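Local structure of glycoside hydrolase (Streptococcus pneumoniae serotype 4, 6ORH) at residues 318-328 and 443-451. The protein probably hydrolyses alpha-L-fucosyl linkages in host-derived glycans, as a glycoside hydrolase of family 29. The protein carries 2 engineered substitutions. Residues are numbered along the deposited sequence; the frame is centred on the assembly and turned at random.
Sequences YRNELYKEDLA and TKISLYKTP
Leu447 is held through both its backbone polar atoms: its N donates to Asp326 OD1 (3.1 Å), and its O accepts from Leu327 N (2.8 Å, 162° at the hydrogen). OD1 also accepts from Ala328 N, closing an Asx turn; the two amides reach it from opposite faces of the carboxylate plane, which should fix the group's rotation. With CG anti to the backbone N (chi1 -179°), the carboxylate extends to the strand, where OD2 comes near Ser446 OG, a bond left doubtful because that hydroxyl is modelled too close to Lys444. A water links Glu325 O to Lys449 N. The contact lies at the domain junction: the chain leaves helix 306-322, which follows the strands of the TIM-barrel catalytic domain, and runs beside strand 441-448, the last of the F5/8 type C beta-sandwich, whose C-terminal tail returns to the helix. Among the aromatics, Tyr323 presents its CD1 edge to the face of Tyr448 in a T-shaped pair (planes at 87°, CD1 to CZ 3.6 Å). The hydroxyls diverge, Tyr323 OH bonding to Tyr282 and Tyr448 OH to Glu380. Pro451 CG sits over the Tyr318 ring, 3.9 Å from its centroid, as a CH-pi contact. Leu322 CD1 packs against Thr450 CG2 (3.9 Å), and Ala328 CB meets Leu447 CG at 4.0 Å.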
ATOM      1  N   TYR A 318      18.697  -2.867  13.236  1.00 17.33           N
ATOM      2  CA  TYR A 318      17.661  -3.580  12.488  1.00 17.39           C
ATOM      3  C   TYR A 318      18.135  -3.820  11.051  1.00 18.79           C
ATOM      4  O   TYR A 318      18.041  -4.929  10.533  1.00 20.15           O
ATOM      5  CB  TYR A 318      16.332  -2.822  12.513  1.00 17.89           C
ATOM      6  CG  TYR A 318      15.265  -3.502  11.693  1.00 17.65           C
ATOM      7  CD1 TYR A 318      15.165  -3.274  10.333  1.00 18.11           C
ATOM      8  CD2 TYR A 318      14.404  -4.414  12.283  1.00 19.08           C
ATOM      9  CE1 TYR A 318      14.223  -3.946   9.570  1.00 18.66           C
ATOM     10  CE2 TYR A 318      13.441  -5.073  11.540  1.00 18.77           C
ATOM     11  CZ  TYR A 318      13.353  -4.835  10.181  1.00 20.73           C
ATOM     12  OH  TYR A 318      12.432  -5.507   9.423  1.00 19.22           O
ATOM     13  N   ARG A 319      18.582  -2.749  10.373  1.00 18.36           N
ATOM     14  CA  ARG A 319      18.966  -2.877   8.975  1.00 19.14           C
ATOM     15  C   ARG A 319      20.188  -3.772   8.842  1.00 19.73           C
ATOM     16  O   ARG A 319      20.291  -4.586   7.922  1.00 19.13           O
ATOM     17  CB  ARG A 319      19.249  -1.514   8.330  1.00 16.64           C
ATOM     18  CG  ARG A 319      18.081  -0.545   8.357  1.00 17.79           C
ATOM     19  CD  ARG A 319      18.362   0.695   7.499  1.00 17.49           C
ATOM     20  NE  ARG A 319      19.629   1.310   7.870  1.00 17.37           N
ATOM     21  CZ  ARG A 319      19.791   2.221   8.817  1.00 15.15           C
ATOM     22  NH1 ARG A 319      18.748   2.717   9.477  1.00 16.64           N
ATOM     23  NH2 ARG A 319      21.031   2.642   9.064  1.00 15.65           N
ATOM     24  N   ASN A 320      21.141  -3.607   9.772  1.00 19.44           N
ATOM     25  CA  ASN A 320      22.375  -4.361   9.655  1.00 21.66           C
ATOM     26  C   ASN A 320      22.048  -5.854   9.776  1.00 20.79           C
ATOM     27  O   ASN A 320      22.609  -6.661   9.046  1.00 22.48           O
ATOM     28  CB  ASN A 320      23.385  -3.867  10.693  1.00 22.04           C
ATOM     29  CG  ASN A 320      23.879  -2.457  10.397  1.00 25.28           C
ATOM     30  OD1 ASN A 320      23.568  -1.844   9.367  1.00 27.94           O
ATOM     31  ND2 ASN A 320      24.638  -1.901  11.328  1.00 27.66           N
ATOM     32  N   GLU A 321      21.109  -6.185  10.667  1.00 22.00           N
ATOM     33  CA  GLU A 321      20.696  -7.572  10.869  1.00 23.85           C
ATOM     34  C   GLU A 321      19.921  -8.091   9.655  1.00 23.54           C
ATOM     35  O   GLU A 321      20.141  -9.225   9.219  1.00 24.63           O
ATOM     36  CB  GLU A 321      19.916  -7.733  12.169  1.00 27.12           C
ATOM     37  CG  GLU A 321      20.757  -7.468  13.412  1.00 31.84           C
ATOM     38  CD  GLU A 321      21.931  -8.405  13.663  1.00 38.36           C
ATOM     39  OE1 GLU A 321      21.959  -9.519  13.091  1.00 38.05           O
ATOM     40  OE2 GLU A 321      22.821  -8.016  14.445  1.00 46.97           O
ATOM     41  N   LEU A 322      19.020  -7.263   9.098  1.00 20.50           N
ATOM     42  CA  LEU A 322      18.231  -7.680   7.939  1.00 20.13           C
ATOM     43  C   LEU A 322      19.146  -8.185   6.830  1.00 19.74           C
ATOM     44  O   LEU A 322      18.877  -9.205   6.183  1.00 20.07           O
ATOM     45  CB  LEU A 322      17.434  -6.461   7.434  1.00 19.20           C
ATOM     46  CG  LEU A 322      16.670  -6.685   6.122  1.00 19.67           C
ATOM     47  CD1 LEU A 322      15.489  -7.626   6.364  1.00 20.67           C
ATOM     48  CD2 LEU A 322      16.157  -5.345   5.612  1.00 19.91           C
ATOM     49  N   TYR A 323      20.199  -7.407   6.541  1.00 18.86           N
ATOM     50  CA  TYR A 323      21.023  -7.639   5.375  1.00 20.05           C
ATOM     51  C   TYR A 323      22.218  -8.542   5.684  1.00 20.49           C
ATOM     52  O   TYR A 323      23.036  -8.784   4.810  1.00 24.81           O
ATOM     53  CB  TYR A 323      21.558  -6.302   4.856  1.00 20.49           C
ATOM     54  CG  TYR A 323      20.510  -5.390   4.279  1.00 20.32           C
ATOM     55  CD1 TYR A 323      19.727  -5.778   3.204  1.00 21.10           C
ATOM     56  CD2 TYR A 323      20.329  -4.126   4.814  1.00 19.75           C
ATOM     57  CE1 TYR A 323      18.780  -4.912   2.672  1.00 18.61           C
ATOM     58  CE2 TYR A 323      19.405  -3.249   4.286  1.00 17.57           C
ATOM     59  CZ  TYR A 323      18.623  -3.647   3.214  1.00 18.88           C
ATOM     60  OH  TYR A 323      17.714  -2.745   2.733  1.00 16.90           O
ATOM     61  N   LYS A 324      22.292  -9.075   6.911  1.00 23.25           N
ATOM     62  CA  LYS A 324      23.440  -9.853   7.369  1.00 26.35           C
ATOM     63  C   LYS A 324      23.717 -11.023   6.416  1.00 25.03           C
ATOM     64  O   LYS A 324      24.861 -11.286   6.049  1.00 27.38           O
ATOM     65  CB  LYS A 324      23.171 -10.272   8.815  1.00 27.12           C
ATOM     66  CG  LYS A 324      24.257 -11.086   9.510  1.00 35.66           C
ATOM     67  CD  LYS A 324      23.981 -11.202  11.004  1.00 41.38           C
ATOM     68  CE  LYS A 324      25.228 -11.256  11.870  1.00 47.94           C
ATOM     69  NZ  LYS A 324      24.950 -10.818  13.264  1.00 50.87           N
ATOM     70  N   GLU A 325      22.659 -11.713   5.979  1.00 23.55           N
ATOM     71  CA  GLU A 325      22.854 -12.824   5.063  1.00 23.68           C
ATOM     72  C   GLU A 325      21.845 -12.788   3.919  1.00 21.22           C
ATOM     73  O   GLU A 325      20.638 -12.870   4.140  1.00 24.16           O
ATOM     74  CB  GLU A 325      22.740 -14.168   5.786  1.00 25.82           C
ATOM     75  CG  GLU A 325      23.239 -15.294   4.901  1.00 31.29           C
ATOM     76  CD  GLU A 325      23.019 -16.716   5.392  1.00 36.25           C
ATOM     77  OE1 GLU A 325      22.542 -16.895   6.536  1.00 36.19           O
ATOM     78  OE2 GLU A 325      23.304 -17.642   4.599  1.00 40.88           O
ATOM     79  N   ASP A 326      22.398 -12.714   2.714  1.00 21.06           N
ATOM     80  CA  ASP A 326      21.649 -12.928   1.487  1.00 19.97           C
ATOM     81  C   ASP A 326      21.556 -14.434   1.237  1.00 20.21           C
ATOM     82  O   ASP A 326      22.525 -15.047   0.760  1.00 20.28           O
ATOM     83  CB  ASP A 326      22.344 -12.234   0.309  1.00 20.49           C
ATOM     84  CG  ASP A 326      21.606 -12.391  -1.009  1.00 19.95           C
ATOM     85  OD1 ASP A 326      20.554 -13.050  -1.007  1.00 20.27           O
ATOM     86  OD2 ASP A 326      22.109 -11.867  -2.026  1.00 21.03           O
ATOM     87  N   LEU A 327      20.365 -14.978   1.489  1.00 19.93           N
ATOM     88  CA  LEU A 327      20.114 -16.413   1.419  1.00 21.32           C
ATOM     89  C   LEU A 327      20.055 -16.890  -0.027  1.00 22.49           C
ATOM     90  O   LEU A 327      19.999 -18.098  -0.295  1.00 24.95           O
ATOM     91  CB  LEU A 327      18.814 -16.727   2.149  1.00 21.91           C
ATOM     92  CG  LEU A 327      18.816 -16.343   3.626  1.00 23.68           C
ATOM     93  CD1 LEU A 327      17.399 -16.223   4.131  1.00 23.19           C
ATOM     94  CD2 LEU A 327      19.588 -17.397   4.424  1.00 24.85           C
ATOM     95  N   ALA A 328      20.053 -15.944  -0.979  1.00 21.49           N
ATOM     96  CA  ALA A 328      20.007 -16.315  -2.378  1.00 19.53           C
ATOM     97  C   ALA A 328      21.399 -16.380  -3.007  1.00 20.49           C
ATOM     98  O   ALA A 328      21.520 -16.849  -4.130  1.00 21.69           O
ATOM     99  CB  ALA A 328      19.103 -15.359  -3.145  1.00 20.60           C
ATOM    100  N   THR A 443      19.811  -6.752 -11.923  1.00 16.69           N
ATOM    101  CA  THR A 443      21.212  -6.877 -11.544  1.00 17.13           C
ATOM    102  C   THR A 443      21.403  -7.861 -10.396  1.00 18.57           C
ATOM    103  O   THR A 443      22.528  -8.315 -10.160  1.00 18.08           O
ATOM    104  CB  THR A 443      21.818  -5.527 -11.150  1.00 18.09           C
ATOM    105  OG1 THR A 443      21.182  -5.006  -9.971  1.00 19.14           O
ATOM    106  CG2 THR A 443      21.750  -4.522 -12.280  1.00 19.61           C
ATOM    107  N   LYS A 444      20.326  -8.198  -9.698  1.00 17.97           N
ATOM    108  CA  LYS A 444      20.432  -8.901  -8.429  1.00 18.90           C
ATOM    109  C   LYS A 444      19.049  -9.390  -8.004  1.00 19.21           C
ATOM    110  O   LYS A 444      18.030  -8.689  -8.195  1.00 17.93           O
ATOM    111  CB  LYS A 444      20.904  -7.906  -7.362  1.00 21.37           C
ATOM    112  CG  LYS A 444      21.207  -8.455  -5.972  1.00 27.97           C
ATOM    113  CD  LYS A 444      21.486  -7.253  -5.080  1.00 28.70           C
ATOM    114  CE  LYS A 444      21.276  -7.497  -3.611  1.00 28.92           C
ATOM    115  NZ  LYS A 444      21.613  -6.285  -2.854  1.00 32.06           N
ATOM    116  N   ILE A 445      19.016 -10.612  -7.449  1.00 17.95           N
ATOM    117  CA  ILE A 445      17.904 -11.092  -6.644  1.00 17.36           C
ATOM    118  C   ILE A 445      18.505 -11.588  -5.329  1.00 18.67           C
ATOM    119  O   ILE A 445      19.453 -12.381  -5.364  1.00 19.76           O
ATOM    120  CB  ILE A 445      17.094 -12.212  -7.333  1.00 16.92           C
ATOM    121  CG1 ILE A 445      16.438 -11.749  -8.639  1.00 17.49           C
ATOM    122  CG2 ILE A 445      16.053 -12.784  -6.379  1.00 16.86           C
ATOM    123  CD1 ILE A 445      16.075 -12.883  -9.561  1.00 19.95           C
ATOM    124  N   SER A 446      18.005 -11.051  -4.216  1.00 17.79           N
ATOM    125  CA  SER A 446      18.450 -11.411  -2.874  1.00 17.46           C
ATOM    126  C   SER A 446      17.255 -11.847  -2.031  1.00 19.04           C
ATOM    127  O   SER A 446      16.119 -11.471  -2.325  1.00 17.23           O
ATOM    128  CB  SER A 446      19.226 -10.275  -2.215  1.00 18.55           C
ATOM    129  OG  SER A 446      20.405  -9.977  -2.985  1.00 18.23           O
ATOM    130  N   LEU A 447      17.515 -12.647  -0.980  1.00 17.07           N
ATOM    131  CA  LEU A 447      16.502 -13.092  -0.039  1.00 18.08           C
ATOM    132  C   LEU A 447      17.028 -12.871   1.376  1.00 19.17           C
ATOM    133  O   LEU A 447      18.208 -13.145   1.641  1.00 20.31           O
ATOM    134  CB  LEU A 447      16.227 -14.591  -0.229  1.00 18.18           C
ATOM    135  CG  LEU A 447      15.513 -14.979  -1.526  1.00 19.92           C
ATOM    136  CD1 LEU A 447      15.565 -16.495  -1.728  1.00 20.18           C
ATOM    137  CD2 LEU A 447      14.069 -14.481  -1.501  1.00 18.29           C
ATOM    138  N   TYR A 448      16.145 -12.368   2.240  1.00 18.52           N
ATOM    139  CA  TYR A 448      16.502 -12.110   3.632  1.00 19.88           C
ATOM    140  C   TYR A 448      15.399 -12.551   4.584  1.00 19.47           C
ATOM    141  O   TYR A 448      14.224 -12.678   4.224  1.00 19.00           O
ATOM    142  CB  TYR A 448      16.749 -10.620   3.898  1.00 19.82           C
ATOM    143  CG  TYR A 448      17.620  -9.926   2.888  1.00 19.82           C
ATOM    144  CD1 TYR A 448      18.997 -10.146   2.821  1.00 19.21           C
ATOM    145  CD2 TYR A 448      17.067  -9.001   2.007  1.00 19.15           C
ATOM    146  CE1 TYR A 448      19.805  -9.490   1.907  1.00 20.28           C
ATOM    147  CE2 TYR A 448      17.860  -8.350   1.078  1.00 20.05           C
ATOM    148  CZ  TYR A 448      19.220  -8.588   1.022  1.00 20.39           C
ATOM    149  OH  TYR A 448      19.999  -7.955   0.104  1.00 23.37           O
ATOM    150  N   LYS A 449      15.820 -12.748   5.843  1.00 21.29           N
ATOM    151  CA  LYS A 449      14.907 -12.891   6.958  1.00 22.55           C
ATOM    152  C   LYS A 449      14.980 -11.646   7.847  1.00 21.80           C
ATOM    153  O   LYS A 449      16.051 -11.313   8.365  1.00 23.64           O
ATOM    154  CB  LYS A 449      15.291 -14.141   7.767  1.00 24.13           C
ATOM    155  CG  LYS A 449      14.398 -14.423   8.973  1.00 25.15           C
ATOM    156  CD  LYS A 449      12.933 -14.589   8.639  1.00 28.77           C
ATOM    157  CE  LYS A 449      12.024 -14.572   9.853  1.00 30.27           C
ATOM    158  NZ  LYS A 449      11.840 -13.212  10.410  1.00 31.77           N
ATOM    159  N   THR A 450      13.822 -11.028   8.091  1.00 20.87           N
ATOM    160  CA  THR A 450      13.745  -9.882   8.987  1.00 22.59           C
ATOM    161  C   THR A 450      14.144 -10.294  10.400  1.00 25.14           C
ATOM    162  O   THR A 450      13.882 -11.417  10.831  1.00 23.70           O
ATOM    163  CB  THR A 450      12.354  -9.233   9.027  1.00 23.96           C
ATOM    164  OG1 THR A 450      11.362 -10.140   9.499  1.00 22.88           O
ATOM    165  CG2 THR A 450      11.922  -8.626   7.706  1.00 22.42           C
ATOM    166  N   PRO A 451      14.806  -9.401  11.169  1.00 25.80           N
ATOM    167  CA  PRO A 451      15.182  -9.729  12.546  1.00 27.37           C
ATOM    168  C   PRO A 451      13.999  -9.766  13.528  1.00 29.82           C
ATOM    169  O   PRO A 451      13.005  -9.142  13.216  1.00 33.96           O
ATOM    170  CB  PRO A 451      16.248  -8.679  12.904  1.00 27.72           C
ATOM    171  CG  PRO A 451      16.058  -7.537  11.917  1.00 25.16           C
ATOM    172  CD  PRO A 451      15.313  -8.092  10.717  1.00 23.86           C
TER
HETATM  173  O   HOH W   1      17.850 -10.907  10.077  1.00 41.39           O
HETATM  174  O   HOH W   2      18.725 -13.325   6.028  1.00 29.81           O
HETATM  175  O   HOH W   3      22.110 -12.637  -4.786  1.00 22.64           O